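Local atomic coordinates of TqaA (Penicillium aethiopicum, PDB entry 5DLK), a protein that belongs to the nonribosomal peptide synthetases and, through the C-terminal condensation-like domain modelled here, probably closes its peptide product into a macrocycle. Residues 70-75 against 397-402; 76-81 against 403-408; 131-136 against 169-174. All blocks are in the same frame, centred on the assembly; numbering follows the deposited sequence.

All three contacts gather on the five-stranded sheet where strands 169-177, 67-75 and 407-415 lie side by side. Contact 1 covers one face of strand 67-75, contact 2 ties the loop after that strand to the loop entering strand 407-415, and contact 3 lays helix 132-144 on the other face. Centres of contacts 1 and 2 are about 10 Å apart, those of 1 and 3 about 12 Å. Probable backbone hydrogen bonds join them: Lys75 O to Asp407 N (1 and 2) and Ile74 N to Val170 O (1 and 3), both 2.8 Å. Contact 1 alone nears the phosphopantetheine site, with no ligand bound in this model: the Phe397 side chain is about 7 Å from Gly183.

Contact 1: residues 70-75 against 397-402; sequences YNWTIK and FSLPLR
Leu399 lies over one face of the Trp72 indole, its CB 3.6 Å from the centroid of the six-membered ring and only 10° off the ring normal, a CH-pi contact. With CG anti to the backbone N (chi1 -165°), the leucine carries CD2 on across the five-membered ring, where it sits 3.8 Å from Trp72 CG. The same indole is met at its edge, near its plane, by the carbonyl carbon of Phe397, and Trp72 CH2 comes to 3.5 Å from Ser398 C at an oblique slant. Further along, Ile74 and Leu401 cross at about a right angle and touch through their CD1 methyls at 3.8 Å. Between the two leucines Pro400 centres an inverse gamma turn, closed by Leu401 N bonding to Leu399 O at 2.8 Å. The tryptophan also makes edge-to-face contacts with Phe190 and Tyr410, and helix 186-197 meets both leucines through Phe193 and Tyr197. Here the chain crosses from the C-terminal to the N-terminal lobe of the condensation fold, consistent with the crossover known in the CoA-dependent acyltransferase clan. Buried apolar packing thus joins the two segments, dependent on shape and on the indole face rather than on polar bonds.

Contact 2: residues 76-81 against 403-408; sequences GRSLNM and GSSLDV
Gly76 opens the contact by setting its CA 3.3 Å from Ser405 O, a CA-H...O approach. Any side chain here would run straight into that oxygen, and the backbone angles at this residue would also press a CB against the preceding carbonyl oxygen, so two separate constraints call for glycine. At Arg77 the backbone N gives a nearly straight bond to Ser405 OG, 2.8 Å long with 168° at the hydrogen, while the aliphatic CG of the arginine passes beside the same hydroxyl. Ser405 can take this bond because its OG is tucked between its own backbone N and carbonyl carbon (chi1 76°), and its carbonyl oxygen receives a second, weak bond from Ser78 N at 3.4 Å. The Ser78 hydroxyl pairs with Ser404 OG at 3.0 Å, and Ser78 CB rests 3.7 Å from Gly403 CA, where a side chain on that glycine would collide with it.

Both segments are loops at the end of the N-terminal sheet of the condensation domain. The loop 76-81 leads from strand 67-75 into helix 81-94, which Asn80 N-caps. The other loop, residues 403 to 406, runs into strand 407-415, which comes after strands of the other large sheet in the chain and joins this one as the antiparallel neighbour of 67-75, an outermost strand of the five. The character then changes from polar to apolar. Leu406 CG lies 3.9 Å from Ser78 CB, and Leu406 CD2 reaches Leu79 CB at 4.3 Å. Both leucines also pack on Ile74, and Leu79 touches Val170 as well, which carries the apolar surface onto strand 169-177.

Contact 3: residues 131-136 against 169-174; sequences DPMEVC and HVVLTI
Pro132 and its neighbours at the start of helix 132-144 pack on strand 169-177. This helix joins the parallel, adjacent strands 122-125 and 158-163 in a beta-alpha-beta crossover, and it lies on the sheet close to parallel with the next strand, the short axes 28° apart and 8.5 Å at closest approach. The CH-pi part is the pyrrolidine against His169: Pro132 CG sits over one ring face, 3.9 Å from the centroid and offset toward the rim. The polar part runs through a water, which donates to Asp131 OD1 at 2.9 Å, lies 2.8 Å from His169 NE2 and accepts a weak bond from Met133 N. Asp131 is also the N-cap, its OD2 taking Glu134 N at 2.8 Å on the anti side, tilted some 25° out of the carboxylate plane. With an alanine in place of His169, this water would probably lose its link to the strand and Pro132 the ring it lies against. The apolar part centres on Val171, whose CG2 meets Pro132 CB and whose CG1 meets Met133 CE, delivered there by bends at chi2 and chi3. Deeper in, Cys136 SG touches both Val171 CG1 and Thr173 CG2, each at 3.8 Å.

Contact 1: residues 70-75 against 397-402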
loop_
_atom_site.group_PDB
_atom_site.type_symbol
_atom_site.label_atom_id
_atom_site.label_comp_id
_atom_site.label_asym_id
_atom_site.label_seq_id
_atom_site.Cartn_x
_atom_site.Cartn_y
_atom_site.Cartn_z
ATOM N N TYR A 70 -0.230 -7.333 -12.494
ATOM C CA TYR A 70 1.114 -6.964 -12.901
ATOM C C TYR A 70 1.491 -7.792 -14.136
ATOM O O TYR A 70 1.543 -9.016 -14.068
ATOM C CB TYR A 70 2.108 -7.182 -11.769
ATOM C CG TYR A 70 1.940 -6.165 -10.657
ATOM C CD1 TYR A 70 2.186 -4.821 -10.897
ATOM C CD2 TYR A 70 1.533 -6.547 -9.383
ATOM C CE1 TYR A 70 2.029 -3.876 -9.897
ATOM C CE2 TYR A 70 1.378 -5.602 -8.366
ATOM C CZ TYR A 70 1.629 -4.268 -8.641
ATOM O OH TYR A 70 1.495 -3.301 -7.655
ATOM N N ASN A 71 1.750 -7.100 -15.237
ATOM C CA ASN A 71 1.793 -7.732 -16.562
ATOM C C ASN A 71 3.179 -7.683 -17.177
ATOM O O ASN A 71 3.772 -6.616 -17.307
ATOM C CB ASN A 71 0.812 -7.047 -17.499
ATOM C CG ASN A 71 -0.576 -6.980 -16.929
ATOM O OD1 ASN A 71 -0.980 -7.847 -16.155
ATOM N ND2 ASN A 71 -1.320 -5.939 -17.301
ATOM N N TRP A 72 3.685 -8.844 -17.577
ATOM C CA TRP A 72 5.014 -8.931 -18.149
ATOM C C TRP A 72 4.943 -9.452 -19.578
ATOM O O TRP A 72 4.588 -10.603 -19.787
ATOM C CB TRP A 72 5.885 -9.844 -17.305
ATOM C CG TRP A 72 6.075 -9.326 -15.909
ATOM C CD1 TRP A 72 5.425 -9.739 -14.778
ATOM C CD2 TRP A 72 6.950 -8.273 -15.515
ATOM N NE1 TRP A 72 5.864 -9.012 -13.692
ATOM C CE2 TRP A 72 6.801 -8.105 -14.120
ATOM C CE3 TRP A 72 7.856 -7.458 -16.204
ATOM C CZ2 TRP A 72 7.536 -7.166 -13.404
ATOM C CZ3 TRP A 72 8.578 -6.517 -15.487
ATOM C CH2 TRP A 72 8.408 -6.378 -14.102
ATOM N N THR A 73 5.278 -8.607 -20.544
ATOM C CA THR A 73 5.289 -9.028 -21.944
ATOM C C THR A 73 6.686 -9.538 -22.269
ATOM O O THR A 73 7.658 -8.788 -22.207
ATOM C CB THR A 73 4.908 -7.887 -22.899
ATOM O OG1 THR A 73 3.634 -7.353 -22.527
ATOM C CG2 THR A 73 4.831 -8.391 -24.347
ATOM N N ILE A 74 6.769 -10.821 -22.613
ATOM C CA ILE A 74 8.041 -11.512 -22.794
ATOM C C ILE A 74 8.211 -11.892 -24.268
ATOM O O ILE A 74 7.366 -12.587 -24.819
ATOM C CB ILE A 74 8.116 -12.779 -21.932
ATOM C CG1 ILE A 74 7.808 -12.456 -20.458
ATOM C CG2 ILE A 74 9.487 -13.430 -22.052
ATOM C CD1 ILE A 74 7.665 -13.685 -19.580
ATOM N N LYS A 75 9.287 -11.427 -24.896
ATOM C CA LYS A 75 9.521 -11.705 -26.317
ATOM C C LYS A 75 10.898 -12.301 -26.558
ATOM O O LYS A 75 11.894 -11.807 -26.035
ATOM C CB LYS A 75 9.364 -10.437 -27.151
ATOM C CG LYS A 75 7.938 -9.974 -27.302
ATOM C CD LYS A 75 7.867 -8.636 -28.009
ATOM C CE LYS A 75 6.429 -8.180 -28.126
ATOM N NZ LYS A 75 6.330 -6.755 -28.559
ATOM N N PHE A 397 9.988 -0.943 -12.774
ATOM C CA PHE A 397 10.102 -2.346 -12.375
ATOM C C PHE A 397 10.709 -3.215 -13.470
ATOM O O PHE A 397 10.596 -2.895 -14.658
ATOM C CB PHE A 397 8.723 -2.882 -11.981
ATOM C CG PHE A 397 8.011 -1.984 -11.031
ATOM C CD1 PHE A 397 7.214 -0.942 -11.504
ATOM C CD2 PHE A 397 8.203 -2.122 -9.663
ATOM C CE1 PHE A 397 6.599 -0.060 -10.611
ATOM C CE2 PHE A 397 7.591 -1.256 -8.772
ATOM C CZ PHE A 397 6.789 -0.228 -9.246
ATOM N N SER A 398 11.346 -4.311 -13.067
ATOM C CA SER A 398 11.943 -5.216 -14.048
ATOM C C SER A 398 11.904 -6.685 -13.634
ATOM O O SER A 398 11.853 -7.030 -12.450
ATOM C CB SER A 398 13.388 -4.801 -14.334
ATOM O OG SER A 398 14.197 -4.956 -13.188
ATOM N N LEU A 399 11.915 -7.552 -14.642
ATOM C CA LEU A 399 11.889 -8.993 -14.434
ATOM C C LEU A 399 12.980 -9.578 -15.313
ATOM O O LEU A 399 12.715 -9.994 -16.440
ATOM C CB LEU A 399 10.521 -9.580 -14.792
ATOM C CG LEU A 399 10.181 -10.988 -14.311
ATOM C CD1 LEU A 399 9.821 -10.961 -12.836
ATOM C CD2 LEU A 399 9.053 -11.586 -15.136
ATOM N N PRO A 400 14.222 -9.572 -14.811
ATOM C CA PRO A 400 15.399 -9.912 -15.615
ATOM C C PRO A 400 15.546 -11.417 -15.877
ATOM O O PRO A 400 16.484 -12.046 -15.378
ATOM C CB PRO A 400 16.558 -9.381 -14.763
ATOM C CG PRO A 400 16.054 -9.478 -13.353
ATOM C CD PRO A 400 14.579 -9.187 -13.433
ATOM N N LEU A 401 14.630 -11.984 -16.657
ATOM C CA LEU A 401 14.705 -13.403 -17.013
ATOM C C LEU A 401 15.922 -13.672 -17.909
ATOM O O LEU A 401 16.172 -12.934 -18.863
ATOM C CB LEU A 401 13.418 -13.857 -17.712
ATOM C CG LEU A 401 12.107 -13.609 -16.956
ATOM C CD1 LEU A 401 10.920 -14.271 -17.659
ATOM C CD2 LEU A 401 12.227 -14.083 -15.513
ATOM N N ARG A 402 16.673 -14.725 -17.591
ATOM C CA ARG A 402 17.886 -15.075 -18.335
ATOM C C ARG A 402 17.543 -15.732 -19.676
ATOM O O ARG A 402 16.640 -16.562 -19.754
ATOM C CB ARG A 402 18.770 -16.004 -17.490
ATOM C CG ARG A 402 20.212 -16.205 -17.975
ATOM C CD ARG A 402 20.693 -15.065 -18.875
ATOM N NE ARG A 402 21.776 -15.482 -19.765
ATOM C CZ ARG A 402 22.204 -14.780 -20.813
ATOM N NH1 ARG A 402 21.635 -13.620 -21.127
ATOM N NH2 ARG A 402 23.196 -15.248 -21.560
#

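Contact 2: residues 76-81 against 403-408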
loop_
_atom_site.group_PDB
_atom_site.type_symbol
_atom_site.label_atom_id
_atom_site.label_comp_id
_atom_site.label_asym_id
_atom_site.label_seq_id
_atom_site.Cartn_x
_atom_site.Cartn_y
_atom_site.Cartn_z
ATOM N N GLY A 76 10.949 -13.365 -27.357
ATOM C CA GLY A 76 12.215 -13.977 -27.720
ATOM C C GLY A 76 12.106 -15.475 -27.885
ATOM O O GLY A 76 11.055 -16.062 -27.632
ATOM N N ARG A 77 13.199 -16.105 -28.298
ATOM C CA ARG A 77 13.185 -17.541 -28.552
ATOM C C ARG A 77 13.671 -18.343 -27.345
ATOM O O ARG A 77 13.567 -19.568 -27.325
ATOM C CB ARG A 77 14.039 -17.869 -29.782
ATOM C CG ARG A 77 14.052 -16.771 -30.840
ATOM C CD ARG A 77 15.048 -17.071 -31.953
ATOM N NE ARG A 77 15.878 -15.906 -32.263
ATOM C CZ ARG A 77 15.604 -15.016 -33.213
ATOM N NH1 ARG A 77 14.519 -15.154 -33.966
ATOM N NH2 ARG A 77 16.420 -13.987 -33.416
ATOM N N SER A 78 14.181 -17.651 -26.331
ATOM C CA SER A 78 14.796 -18.318 -25.183
ATOM C C SER A 78 13.812 -18.721 -24.087
ATOM O O SER A 78 14.187 -19.409 -23.141
ATOM C CB SER A 78 15.874 -17.420 -24.563
ATOM O OG SER A 78 16.845 -17.036 -25.517
ATOM N N LEU A 79 12.563 -18.290 -24.203
ATOM C CA LEU A 79 11.611 -18.494 -23.115
ATOM C C LEU A 79 11.335 -19.967 -22.863
ATOM O O LEU A 79 11.069 -20.729 -23.786
ATOM C CB LEU A 79 10.294 -17.766 -23.403
ATOM C CG LEU A 79 9.269 -17.861 -22.265
ATOM C CD1 LEU A 79 9.843 -17.271 -20.965
ATOM C CD2 LEU A 79 7.952 -17.184 -22.636
ATOM N N ASN A 80 11.403 -20.364 -21.598
ATOM C CA ASN A 80 11.081 -21.723 -21.207
ATOM C C ASN A 80 9.732 -21.752 -20.492
ATOM O O ASN A 80 9.645 -21.421 -19.309
ATOM C CB ASN A 80 12.193 -22.285 -20.322
ATOM C CG ASN A 80 12.015 -23.754 -20.008
ATOM O OD1 ASN A 80 10.897 -24.268 -19.941
ATOM N ND2 ASN A 80 13.130 -24.444 -19.800
ATOM N N MET A 81 8.687 -22.149 -21.214
ATOM C CA MET A 81 7.324 -22.094 -20.688
ATOM C C MET A 81 7.112 -22.964 -19.450
ATOM O O MET A 81 6.415 -22.551 -18.514
ATOM C CB MET A 81 6.322 -22.477 -21.777
ATOM C CG MET A 81 6.259 -21.476 -22.917
ATOM S SD MET A 81 5.369 -19.952 -22.510
ATOM C CE MET A 81 3.675 -20.539 -22.512
ATOM N N GLY A 403 18.266 -15.343 -20.723
ATOM C CA GLY A 403 18.099 -15.913 -22.049
ATOM C C GLY A 403 18.815 -15.075 -23.095
ATOM O O GLY A 403 18.923 -13.861 -22.942
ATOM N N SER A 404 19.298 -15.715 -24.158
ATOM C CA SER A 404 20.046 -15.016 -25.207
ATOM C C SER A 404 19.181 -13.972 -25.903
ATOM O O SER A 404 19.576 -12.814 -26.050
ATOM C CB SER A 404 20.600 -16.010 -26.236
ATOM O OG SER A 404 19.682 -17.064 -26.478
ATOM N N SER A 405 17.998 -14.386 -26.339
ATOM C CA SER A 405 17.030 -13.438 -26.866
ATOM C C SER A 405 15.817 -13.469 -25.953
ATOM O O SER A 405 14.988 -14.378 -26.038
ATOM C CB SER A 405 16.648 -13.759 -28.322
ATOM O OG SER A 405 15.756 -14.859 -28.419
ATOM N N LEU A 406 15.748 -12.495 -25.050
ATOM C CA LEU A 406 14.636 -12.379 -24.112
ATOM C C LEU A 406 14.424 -10.937 -23.680
ATOM O O LEU A 406 15.206 -10.396 -22.901
ATOM C CB LEU A 406 14.870 -13.250 -22.880
ATOM C CG LEU A 406 13.992 -14.493 -22.799
ATOM C CD1 LEU A 406 13.871 -14.999 -21.371
ATOM C CD2 LEU A 406 12.628 -14.201 -23.391
ATOM N N ASP A 407 13.367 -10.323 -24.200
ATOM C CA ASP A 407 13.002 -8.954 -23.848
ATOM C C ASP A 407 11.766 -9.000 -22.959
ATOM O O ASP A 407 10.782 -9.659 -23.292
ATOM C CB ASP A 407 12.739 -8.119 -25.104
ATOM C CG ASP A 407 12.319 -6.689 -24.786
ATOM O OD1 ASP A 407 13.184 -5.894 -24.351
ATOM O OD2 ASP A 407 11.128 -6.352 -24.987
ATOM N N VAL A 408 11.820 -8.319 -21.818
ATOM C CA VAL A 408 10.698 -8.348 -20.888
ATOM C C VAL A 408 10.246 -6.922 -20.572
ATOM O O VAL A 408 11.050 -6.097 -20.145
ATOM C CB VAL A 408 11.062 -9.084 -19.581
ATOM C CG1 VAL A 408 9.868 -9.120 -18.654
ATOM C CG2 VAL A 408 11.553 -10.504 -19.876
#

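Contact 3: residues 131-136 against 169-174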
loop_
_atom_site.group_PDB
_atom_site.type_symbol
_atom_site.label_atom_id
_atom_site.label_comp_id
_atom_site.label_asym_id
_atom_site.label_seq_id
_atom_site.Cartn_x
_atom_site.Cartn_y
_atom_site.Cartn_z
ATOM N N ASP A 131 -3.611 -10.355 -30.334
ATOM C CA ASP A 131 -2.640 -9.779 -29.403
ATOM C C ASP A 131 -2.878 -10.250 -27.967
ATOM O O ASP A 131 -3.963 -10.064 -27.416
ATOM C CB ASP A 131 -2.669 -8.252 -29.451
ATOM C CG ASP A 131 -1.791 -7.627 -28.376
ATOM O OD1 ASP A 131 -0.557 -7.588 -28.548
ATOM O OD2 ASP A 131 -2.336 -7.200 -27.339
ATOM N N PRO A 132 -1.850 -10.850 -27.357
ATOM C CA PRO A 132 -1.984 -11.443 -26.024
ATOM C C PRO A 132 -2.389 -10.411 -24.966
ATOM O O PRO A 132 -3.153 -10.750 -24.076
ATOM C CB PRO A 132 -0.583 -11.987 -25.732
ATOM C CG PRO A 132 0.109 -12.022 -27.037
ATOM C CD PRO A 132 -0.474 -10.941 -27.867
ATOM N N MET A 133 -1.901 -9.178 -25.067
ATOM C CA MET A 133 -2.263 -8.178 -24.062
ATOM C C MET A 133 -3.752 -7.836 -24.166
ATOM O O MET A 133 -4.424 -7.666 -23.147
ATOM C CB MET A 133 -1.414 -6.910 -24.192
ATOM C CG MET A 133 -1.649 -5.908 -23.044
ATOM S SD MET A 133 -1.229 -6.525 -21.393
ATOM C CE MET A 133 0.558 -6.592 -21.477
ATOM N N GLU A 134 -4.276 -7.781 -25.390
ATOM C CA GLU A 134 -5.686 -7.471 -25.600
ATOM C C GLU A 134 -6.592 -8.564 -25.039
ATOM O O GLU A 134 -7.703 -8.286 -24.578
ATOM C CB GLU A 134 -5.981 -7.250 -27.092
ATOM C CG GLU A 134 -5.360 -5.954 -27.636
ATOM C CD GLU A 134 -5.521 -5.809 -29.141
ATOM O OE1 GLU A 134 -6.428 -6.464 -29.706
ATOM O OE2 GLU A 134 -4.743 -5.035 -29.750
ATOM N N VAL A 135 -6.133 -9.809 -25.097
ATOM C CA VAL A 135 -6.848 -10.906 -24.452
ATOM C C VAL A 135 -6.852 -10.702 -22.927
ATOM O O VAL A 135 -7.879 -10.869 -22.273
ATOM C CB VAL A 135 -6.210 -12.266 -24.789
ATOM C CG1 VAL A 135 -6.789 -13.384 -23.908
ATOM C CG2 VAL A 135 -6.405 -12.570 -26.280
ATOM N N CYS A 136 -5.692 -10.370 -22.382
ATOM C CA CYS A 136 -5.568 -10.111 -20.942
ATOM C C CYS A 136 -6.512 -8.989 -20.513
ATOM O O CYS A 136 -7.193 -9.088 -19.485
ATOM C CB CYS A 136 -4.133 -9.742 -20.575
ATOM S SG CYS A 136 -2.914 -11.066 -20.703
ATOM N N HIS A 169 6.098 -14.773 -28.113
ATOM C CA HIS A 169 5.442 -13.549 -27.653
ATOM C C HIS A 169 4.380 -13.989 -26.655
ATOM O O HIS A 169 3.385 -14.620 -27.020
ATOM C CB HIS A 169 4.830 -12.760 -28.809
ATOM C CG HIS A 169 4.115 -11.511 -28.387
ATOM N ND1 HIS A 169 3.572 -10.628 -29.295
ATOM C CD2 HIS A 169 3.844 -11.003 -27.160
ATOM C CE1 HIS A 169 2.997 -9.629 -28.645
ATOM N NE2 HIS A 169 3.146 -9.834 -27.349
ATOM N N VAL A 170 4.612 -13.665 -25.388
ATOM C CA VAL A 170 3.830 -14.218 -24.295
ATOM C C VAL A 170 3.585 -13.108 -23.256
ATOM O O VAL A 170 4.447 -12.268 -23.061
ATOM C CB VAL A 170 4.581 -15.416 -23.672
ATOM C CG1 VAL A 170 4.210 -15.631 -22.240
ATOM C CG2 VAL A 170 4.371 -16.690 -24.502
ATOM N N VAL A 171 2.406 -13.078 -22.639
ATOM C CA VAL A 171 2.188 -12.173 -21.495
ATOM C C VAL A 171 1.920 -13.003 -20.249
ATOM O O VAL A 171 1.051 -13.869 -20.251
ATOM C CB VAL A 171 1.019 -11.184 -21.731
ATOM C CG1 VAL A 171 0.779 -10.307 -20.468
ATOM C CG2 VAL A 171 1.303 -10.295 -22.936
ATOM N N LEU A 172 2.690 -12.736 -19.194
ATOM C CA LEU A 172 2.473 -13.361 -17.901
ATOM C C LEU A 172 1.831 -12.326 -17.000
ATOM O O LEU A 172 2.348 -11.218 -16.920
ATOM C CB LEU A 172 3.792 -13.833 -17.301
ATOM C CG LEU A 172 3.798 -14.195 -15.815
ATOM C CD1 LEU A 172 3.053 -15.487 -15.570
ATOM C CD2 LEU A 172 5.230 -14.276 -15.324
ATOM N N THR A 173 0.706 -12.651 -16.359
ATOM C CA THR A 173 0.146 -11.714 -15.375
ATOM C C THR A 173 0.034 -12.322 -13.978
ATOM O O THR A 173 -0.167 -13.530 -13.790
ATOM C CB THR A 173 -1.237 -11.165 -15.813
ATOM O OG1 THR A 173 -2.278 -12.087 -15.477
ATOM C CG2 THR A 173 -1.258 -10.884 -17.329
ATOM N N ILE A 174 0.201 -11.451 -12.988
ATOM C CA ILE A 174 0.102 -11.819 -11.594
ATOM C C ILE A 174 -0.968 -10.928 -10.983
ATOM O O ILE A 174 -0.795 -9.715 -10.957
ATOM C CB ILE A 174 1.458 -11.619 -10.876
ATOM C CG1 ILE A 174 2.597 -12.154 -11.756
ATOM C CG2 ILE A 174 1.442 -12.229 -9.480
ATOM C CD1 ILE A 174 4.002 -11.827 -11.256
HETATM O O HOH W 1 1.081 -8.378 -26.248
#